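Local atomic coordinates of probable Ni/Fe-hydrogenase 1 B-type cytochrome subunit (Escherichia coli K-12, PDB entry 6G94), a protein that probably serves as the membrane-bound b-type cytochrome of hydrogenase 1, binding heme and transferring electrons in the inner membrane. Residues A66-T71 and T146-Y151; T35-G40 and W183-M188. All blocks are in the same frame, centred on the assembly; numbering follows the deposited sequence.

Contact 1. Residues A66-T71 and T146-Y151; sequences AGMVFT and TGFALY. With HEM (protoporphyrin IX containing Fe), chain B.
The helical segments 66-71 and 146-151, which touch through Met68, Thr71, Phe148 and Tyr151, run nearer to antiparallel than to parallel (138° between their N-to-C directions), with axes 11.5 Å apart at closest approach. The wide spacing is consistent with the heme edge being inserted between them: the segments line opposite faces of the porphyrin along one edge, in a b-type heme pocket among transmembrane helices. The backbones come nearest at Gly67 and Gly147, whose CA atoms are 8.1 Å apart. A CB modelled on Gly147 would fall 2.5 Å from HEM C3C, evidence that the porphyrin can lie this close only because the residue lacks a side chain. Phe148 is the centrepiece. Vinyl carbon CAC of the heme sits over the centre of one ring face, 3.6 Å above the ring plane, while Met68 and Thr71 reach the ring at its edge. The sulfur makes a Met-aromatic contact: Met68 SD is 3.9 Å from Phe148 CZ, and the line from the ring centroid to the sulfur is 83° off the normal, nearly in plane. A bend at chi2 (-75°) carries the Met68 methyl on to the next aromatic, where CE rests 3.7 Å from Tyr151 CE1. The Tyr151 hydroxyl is hydrogen-bonded to an acidic side chain on the chain of another protein. Phe163 adds a further ring against Phe148. Thr71 OG1 donates back to Gly67 O, a bond modelled too short to trust. Thr71 OG1 also stands 3.4 Å from Phe148 CE2 and 3.6 Å from the heme methyl CMC.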
loop_
_atom_site.group_PDB
_atom_site.type_symbol
_atom_site.label_atom_id
_atom_site.label_comp_id
_atom_site.label_asym_id
_atom_site.label_seq_id
_atom_site.Cartn_x
_atom_site.Cartn_y
_atom_site.Cartn_z
ATOM N N ALA I 66 -21.418 -3.219 35.263
ATOM C CA ALA I 66 -22.252 -2.126 35.796
ATOM C C ALA I 66 -23.707 -2.567 35.872
ATOM O O ALA I 66 -24.430 -2.212 36.785
ATOM C CB ALA I 66 -22.115 -0.861 34.969
ATOM N N GLY I 67 -24.114 -3.375 34.915
ATOM C CA GLY I 67 -25.446 -3.923 34.907
ATOM C C GLY I 67 -25.643 -4.967 35.972
ATOM O O GLY I 67 -26.764 -5.227 36.379
ATOM N N MET I 68 -24.550 -5.576 36.419
ATOM C CA MET I 68 -24.594 -6.534 37.520
ATOM C C MET I 68 -24.844 -5.776 38.805
ATOM O O MET I 68 -25.834 -6.028 39.493
ATOM C CB MET I 68 -23.297 -7.347 37.604
ATOM C CG MET I 68 -23.110 -8.339 36.464
ATOM S SD MET I 68 -24.176 -9.781 36.632
ATOM C CE MET I 68 -23.602 -10.826 35.292
ATOM N N VAL I 69 -23.948 -4.831 39.098
ATOM C CA VAL I 69 -24.051 -3.967 40.286
ATOM C C VAL I 69 -25.419 -3.283 40.352
ATOM O O VAL I 69 -26.125 -3.392 41.366
ATOM C CB VAL I 69 -22.926 -2.905 40.342
ATOM C CG1 VAL I 69 -23.088 -2.030 41.576
ATOM C CG2 VAL I 69 -21.557 -3.567 40.345
ATOM N N PHE I 70 -25.767 -2.586 39.268
ATOM C CA PHE I 70 -27.067 -1.946 39.119
ATOM C C PHE I 70 -28.205 -2.884 39.471
ATOM O O PHE I 70 -29.085 -2.511 40.222
ATOM C CB PHE I 70 -27.261 -1.427 37.695
ATOM C CG PHE I 70 -28.623 -0.868 37.439
ATOM C CD1 PHE I 70 -28.929 0.443 37.815
ATOM C CD2 PHE I 70 -29.611 -1.644 36.836
ATOM C CE1 PHE I 70 -30.197 0.970 37.597
ATOM C CE2 PHE I 70 -30.875 -1.124 36.606
ATOM C CZ PHE I 70 -31.166 0.186 36.983
ATOM N N THR I 71 -28.185 -4.093 38.923
ATOM C CA THR I 71 -29.259 -5.069 39.146
ATOM C C THR I 71 -29.402 -5.452 40.619
ATOM O O THR I 71 -30.510 -5.515 41.146
ATOM C CB THR I 71 -29.053 -6.349 38.310
ATOM O OG1 THR I 71 -29.045 -6.002 36.927
ATOM C CG2 THR I 71 -30.176 -7.332 38.525
ATOM N N THR I 146 -34.637 -7.447 29.731
ATOM C CA THR I 146 -34.129 -7.402 28.361
ATOM C C THR I 146 -32.601 -7.463 28.291
ATOM O O THR I 146 -32.048 -8.179 27.455
ATOM C CB THR I 146 -34.638 -6.166 27.568
ATOM O OG1 THR I 146 -34.066 -4.954 28.076
ATOM C CG2 THR I 146 -36.146 -6.079 27.609
ATOM N N GLY I 147 -31.930 -6.699 29.157
ATOM C CA GLY I 147 -30.469 -6.649 29.213
ATOM C C GLY I 147 -29.822 -7.992 29.503
ATOM O O GLY I 147 -28.773 -8.307 28.938
ATOM N N PHE I 148 -30.463 -8.790 30.365
ATOM C CA PHE I 148 -29.968 -10.116 30.733
ATOM C C PHE I 148 -30.319 -11.186 29.723
ATOM O O PHE I 148 -29.613 -12.192 29.617
ATOM C CB PHE I 148 -30.473 -10.540 32.113
ATOM C CG PHE I 148 -29.536 -10.188 33.213
ATOM C CD1 PHE I 148 -28.366 -10.898 33.384
ATOM C CD2 PHE I 148 -29.795 -9.120 34.043
ATOM C CE1 PHE I 148 -27.470 -10.560 34.373
ATOM C CE2 PHE I 148 -28.910 -8.774 35.043
ATOM C CZ PHE I 148 -27.741 -9.496 35.206
ATOM N N ALA I 149 -31.401 -10.977 28.996
ATOM C CA ALA I 149 -31.793 -11.909 27.948
ATOM C C ALA I 149 -30.699 -11.911 26.903
ATOM O O ALA I 149 -30.391 -12.945 26.345
ATOM C CB ALA I 149 -33.128 -11.535 27.338
ATOM N N LEU I 150 -30.118 -10.745 26.647
ATOM C CA LEU I 150 -28.986 -10.629 25.750
ATOM C C LEU I 150 -27.694 -11.219 26.292
ATOM O O LEU I 150 -26.997 -11.930 25.595
ATOM C CB LEU I 150 -28.737 -9.175 25.407
ATOM C CG LEU I 150 -29.813 -8.473 24.623
ATOM C CD1 LEU I 150 -29.445 -7.011 24.472
ATOM C CD2 LEU I 150 -30.003 -9.160 23.284
ATOM N N TYR I 151 -27.382 -10.902 27.537
ATOM C CA TYR I 151 -26.169 -11.355 28.198
ATOM C C TYR I 151 -26.075 -12.874 28.449
ATOM O O TYR I 151 -25.028 -13.473 28.275
ATOM C CB TYR I 151 -25.966 -10.538 29.480
ATOM C CG TYR I 151 -24.736 -10.891 30.255
ATOM C CD1 TYR I 151 -24.757 -11.929 31.170
ATOM C CD2 TYR I 151 -23.548 -10.201 30.083
ATOM C CE1 TYR I 151 -23.631 -12.287 31.891
ATOM C CE2 TYR I 151 -22.413 -10.547 30.805
ATOM C CZ TYR I 151 -22.463 -11.588 31.707
ATOM O OH TYR I 151 -21.364 -11.954 32.431
HETATM C CHA HEM B . -26.589 -3.074 25.309
HETATM C CHB HEM B . -28.091 0.614 27.941
HETATM C CHC HEM B . -29.047 -2.371 31.584
HETATM C CHD HEM B . -26.966 -5.948 29.141
HETATM C C1A HEM B . -27.036 -1.855 25.705
HETATM C C2A HEM B . -27.317 -0.823 24.807
HETATM C C3A HEM B . -27.748 0.220 25.534
HETATM C C4A HEM B . -27.723 -0.169 26.882
HETATM C CMA HEM B . -28.157 1.562 24.975
HETATM C CAA HEM B . -27.132 -0.866 23.307
HETATM C CBA HEM B . -28.299 -1.508 22.583
HETATM C CGA HEM B . -28.041 -1.496 21.110
HETATM O O1A HEM B . -28.008 -0.466 20.427
HETATM O O2A HEM B . -27.858 -2.570 20.534
HETATM C C1B HEM B . -28.513 0.099 29.173
HETATM C C2B HEM B . -29.116 0.894 30.188
HETATM C C3B HEM B . -29.396 0.043 31.202
HETATM C C4B HEM B . -28.933 -1.269 30.777
HETATM C CMB HEM B . -29.393 2.378 30.125
HETATM C CAB HEM B . -30.031 0.283 32.504
HETATM C CBB HEM B . -30.255 1.504 32.951
HETATM C C1C HEM B . -28.502 -3.607 31.260
HETATM C C2C HEM B . -28.425 -4.702 32.124
HETATM C C3C HEM B . -27.842 -5.714 31.421
HETATM C C4C HEM B . -27.561 -5.225 30.129
HETATM C CMC HEM B . -28.919 -4.782 33.548
HETATM C CAC HEM B . -27.569 -7.065 31.951
HETATM C CBC HEM B . -26.331 -7.537 31.988
HETATM C C1D HEM B . -26.748 -5.427 27.884
HETATM C C2D HEM B . -26.242 -6.277 26.816
HETATM C C3D HEM B . -26.122 -5.473 25.729
HETATM C C4D HEM B . -26.578 -4.147 26.170
HETATM C CMD HEM B . -25.915 -7.741 26.973
HETATM C CAD HEM B . -25.640 -5.810 24.327
HETATM C CBD HEM B . -24.258 -6.455 24.320
HETATM C CGD HEM B . -23.693 -6.727 22.950
HETATM O O1D HEM B . -24.110 -7.656 22.246
HETATM O O2D HEM B . -22.777 -6.031 22.508
HETATM N NA HEM B . -27.319 -1.460 26.979
HETATM N NB HEM B . -28.420 -1.169 29.565
HETATM N NC HEM B . -27.925 -3.930 30.080
HETATM N ND HEM B . -26.945 -4.169 27.460
HETATM FE FE HEM B . -27.604 -2.744 28.434
#

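Contact 2. Residues T35-G40 and W183-M188; sequences TGYFIG and WHRLGM. With HEM (protoporphyrin IX containing Fe), chain B.
Arg185 and Met188 meet Tyr37 beside a heme whose iron is bound by His184, with NE2 2.2 Å from FE. His63 NE2 supplies the other protein ligand, and a hydrogen bond between His184 ND1 and Thr146 OG1 helps to orient the His184 imidazole. Gly36 lies against the porphyrin: a CB modelled there would fall 2.0 Å from HEM C4A, a collision. Further out, Arg185 bends at chi3 (-97°) and brings NE 3.1 Å from HEM O1A, a weak hydrogen bond at an N-H...O angle of 131°. Arg185 NH1 lies 2.6 Å from Tyr37 O, which sits near the guanidinium plane, but the angle is too poor to count as a hydrogen bond. The guanidinium also crosses the Tyr37 ring obliquely, their planes 32° apart and Arg185 NH1 3.5 Å from Tyr37 CD1. NH2 forms a salt bridge with an acidic side chain on the chain of another protein. With an alanine here, that acid would probably lose its mate and the heme propionate a cationic neighbour. Met188 runs past the methyl-bearing edge of the porphyrin to helix 20-40, its CG 3.6 Å from HEM CMB and its CE 3.8 Å from Tyr37 CB. Two histidines on the iron, a glycine at the macrocycle and an arginine at a propionate together make a bis-histidine b-type heme site of a membrane cytochrome.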
loop_
_atom_site.group_PDB
_atom_site.type_symbol
_atom_site.label_atom_id
_atom_site.label_comp_id
_atom_site.label_asym_id
_atom_site.label_seq_id
_atom_site.Cartn_x
_atom_site.Cartn_y
_atom_site.Cartn_z
ATOM N N THR I 35 -22.168 3.904 28.124
ATOM C CA THR I 35 -21.576 2.702 27.490
ATOM C C THR I 35 -22.539 2.074 26.506
ATOM O O THR I 35 -22.160 1.795 25.365
ATOM C CB THR I 35 -21.087 1.588 28.471
ATOM O OG1 THR I 35 -22.169 1.113 29.277
ATOM C CG2 THR I 35 -19.974 2.082 29.343
ATOM N N GLY I 36 -23.775 1.847 26.945
ATOM C CA GLY I 36 -24.787 1.232 26.091
ATOM C C GLY I 36 -25.056 2.025 24.812
ATOM O O GLY I 36 -25.333 1.453 23.745
ATOM N N TYR I 37 -24.973 3.353 24.927
ATOM C CA TYR I 37 -25.058 4.228 23.771
ATOM C C TYR I 37 -24.039 3.824 22.698
ATOM O O TYR I 37 -24.396 3.664 21.542
ATOM C CB TYR I 37 -24.854 5.696 24.175
ATOM C CG TYR I 37 -24.986 6.637 23.002
ATOM C CD1 TYR I 37 -26.233 6.862 22.414
ATOM C CD2 TYR I 37 -23.866 7.273 22.454
ATOM C CE1 TYR I 37 -26.368 7.700 21.323
ATOM C CE2 TYR I 37 -23.992 8.114 21.357
ATOM C CZ TYR I 37 -25.247 8.324 20.799
ATOM O OH TYR I 37 -25.407 9.146 19.715
ATOM N N PHE I 38 -22.781 3.659 23.107
ATOM C CA PHE I 38 -21.685 3.349 22.204
ATOM C C PHE I 38 -21.573 1.869 21.797
ATOM O O PHE I 38 -20.795 1.531 20.906
ATOM C CB PHE I 38 -20.378 3.849 22.801
ATOM C CG PHE I 38 -20.279 5.332 22.841
ATOM C CD1 PHE I 38 -20.526 6.082 21.707
ATOM C CD2 PHE I 38 -19.943 5.987 24.019
ATOM C CE1 PHE I 38 -20.446 7.465 21.746
ATOM C CE2 PHE I 38 -19.857 7.373 24.071
ATOM C CZ PHE I 38 -20.118 8.115 22.927
ATOM N N ILE I 39 -22.351 0.996 22.429
ATOM C CA ILE I 39 -22.480 -0.370 21.939
ATOM C C ILE I 39 -23.310 -0.368 20.661
ATOM O O ILE I 39 -23.094 -1.181 19.780
ATOM C CB ILE I 39 -23.071 -1.312 23.016
ATOM C CG1 ILE I 39 -22.035 -1.530 24.141
ATOM C CG2 ILE I 39 -23.522 -2.649 22.432
ATOM C CD1 ILE I 39 -22.580 -2.107 25.434
ATOM N N GLY I 40 -24.226 0.583 20.542
ATOM C CA GLY I 40 -25.124 0.654 19.399
ATOM C C GLY I 40 -24.642 1.640 18.343
ATOM O O GLY I 40 -24.713 1.359 17.142
ATOM N N TRP I 183 -35.616 -2.666 21.546
ATOM C CA TRP I 183 -36.391 -2.316 22.727
ATOM C C TRP I 183 -35.515 -1.953 23.925
ATOM O O TRP I 183 -35.874 -1.071 24.698
ATOM C CB TRP I 183 -37.338 -3.450 23.091
ATOM C CG TRP I 183 -38.537 -3.523 22.197
ATOM C CD1 TRP I 183 -38.752 -4.422 21.217
ATOM C CD2 TRP I 183 -39.690 -2.662 22.211
ATOM N NE1 TRP I 183 -39.963 -4.200 20.618
ATOM C CE2 TRP I 183 -40.564 -3.117 21.204
ATOM C CE3 TRP I 183 -40.073 -1.555 22.982
ATOM C CZ2 TRP I 183 -41.803 -2.508 20.937
ATOM C CZ3 TRP I 183 -41.298 -0.951 22.716
ATOM C CH2 TRP I 183 -42.147 -1.431 21.699
ATOM N N HIS I 184 -34.378 -2.635 24.068
ATOM C CA HIS I 184 -33.369 -2.285 25.070
ATOM C C HIS I 184 -32.830 -0.882 24.829
ATOM O O HIS I 184 -32.744 -0.100 25.766
ATOM C CB HIS I 184 -32.220 -3.309 25.083
ATOM C CG HIS I 184 -31.309 -3.217 26.278
ATOM N ND1 HIS I 184 -31.673 -3.661 27.532
ATOM C CD2 HIS I 184 -30.030 -2.781 26.392
ATOM C CE1 HIS I 184 -30.662 -3.487 28.366
ATOM N NE2 HIS I 184 -29.651 -2.965 27.699
ATOM N N ARG I 185 -32.488 -0.549 23.589
ATOM C CA ARG I 185 -31.973 0.789 23.286
ATOM C C ARG I 185 -33.045 1.861 23.504
ATOM O O ARG I 185 -32.740 2.980 23.922
ATOM C CB ARG I 185 -31.412 0.867 21.860
ATOM C CG ARG I 185 -31.090 2.286 21.406
ATOM C CD ARG I 185 -30.176 2.336 20.207
ATOM N NE ARG I 185 -28.798 2.526 20.630
ATOM C CZ ARG I 185 -28.112 3.649 20.453
ATOM N NH1 ARG I 185 -26.868 3.733 20.881
ATOM N NH2 ARG I 185 -28.667 4.697 19.866
ATOM N N LEU I 186 -34.299 1.508 23.241
ATOM C CA LEU I 186 -35.413 2.435 23.433
ATOM C C LEU I 186 -35.577 2.755 24.918
ATOM O O LEU I 186 -35.718 3.921 25.286
ATOM C CB LEU I 186 -36.719 1.870 22.853
ATOM C CG LEU I 186 -37.979 2.710 23.038
ATOM C CD1 LEU I 186 -37.871 4.061 22.329
ATOM C CD2 LEU I 186 -39.216 1.943 22.608
ATOM N N GLY I 187 -35.527 1.724 25.753
ATOM C CA GLY I 187 -35.645 1.855 27.197
ATOM C C GLY I 187 -34.666 2.865 27.727
ATOM O O GLY I 187 -35.005 3.676 28.557
ATOM N N MET I 188 -33.452 2.820 27.217
ATOM C CA MET I 188 -32.434 3.767 27.582
ATOM C C MET I 188 -32.797 5.213 27.277
ATOM O O MET I 188 -32.441 6.102 28.024
ATOM C CB MET I 188 -31.154 3.394 26.876
ATOM C CG MET I 188 -30.009 4.329 27.111
ATOM S SD MET I 188 -29.552 5.096 25.581
ATOM C CE MET I 188 -28.120 5.992 26.144
HETATM C CHA HEM B . -26.589 -3.074 25.309
HETATM C CHB HEM B . -28.091 0.614 27.941
HETATM C CHC HEM B . -29.047 -2.371 31.584
HETATM C CHD HEM B . -26.966 -5.948 29.141
HETATM C C1A HEM B . -27.036 -1.855 25.705
HETATM C C2A HEM B . -27.317 -0.823 24.807
HETATM C C3A HEM B . -27.748 0.220 25.534
HETATM C C4A HEM B . -27.723 -0.169 26.882
HETATM C CMA HEM B . -28.157 1.562 24.975
HETATM C CAA HEM B . -27.132 -0.866 23.307
HETATM C CBA HEM B . -28.299 -1.508 22.583
HETATM C CGA HEM B . -28.041 -1.496 21.110
HETATM O O1A HEM B . -28.008 -0.466 20.427
HETATM O O2A HEM B . -27.858 -2.570 20.534
HETATM C C1B HEM B . -28.513 0.099 29.173
HETATM C C2B HEM B . -29.116 0.894 30.188
HETATM C C3B HEM B . -29.396 0.043 31.202
HETATM C C4B HEM B . -28.933 -1.269 30.777
HETATM C CMB HEM B . -29.393 2.378 30.125
HETATM C CAB HEM B . -30.031 0.283 32.504
HETATM C CBB HEM B . -30.255 1.504 32.951
HETATM C C1C HEM B . -28.502 -3.607 31.260
HETATM C C2C HEM B . -28.425 -4.702 32.124
HETATM C C3C HEM B . -27.842 -5.714 31.421
HETATM C C4C HEM B . -27.561 -5.225 30.129
HETATM C CMC HEM B . -28.919 -4.782 33.548
HETATM C CAC HEM B . -27.569 -7.065 31.951
HETATM C CBC HEM B . -26.331 -7.537 31.988
HETATM C C1D HEM B . -26.748 -5.427 27.884
HETATM C C2D HEM B . -26.242 -6.277 26.816
HETATM C C3D HEM B . -26.122 -5.473 25.729
HETATM C C4D HEM B . -26.578 -4.147 26.170
HETATM C CMD HEM B . -25.915 -7.741 26.973
HETATM C CAD HEM B . -25.640 -5.810 24.327
HETATM C CBD HEM B . -24.258 -6.455 24.320
HETATM C CGD HEM B . -23.693 -6.727 22.950
HETATM O O1D HEM B . -24.110 -7.656 22.246
HETATM O O2D HEM B . -22.777 -6.031 22.508
HETATM N NA HEM B . -27.319 -1.460 26.979
HETATM N NB HEM B . -28.420 -1.169 29.565
HETATM N NC HEM B . -27.925 -3.930 30.080
HETATM N ND HEM B . -26.945 -4.169 27.460
HETATM FE FE HEM B . -27.604 -2.744 28.434
#

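The two contacts enclose one heme, their centres about 12 Å apart. Each of the four segments comes from a different long helix: contact 1 joins helices 55-83 and 130-151, and contact 2 joins helices 20-40 and 177-203. Along the chain, contact 1 is nested within the loop closed by contact 2, so the first and last of the four helices form one pair and the middle two the other. The contacts also touch directly, with Gly147 CA 3.3 Å from His184 CE1, which places the backbone of contact 1 against an iron ligand of contact 2. The shared cofactor brings both helix pairs of this cytochrome b561 relative into a single heme site, consistent with a role in electron transfer.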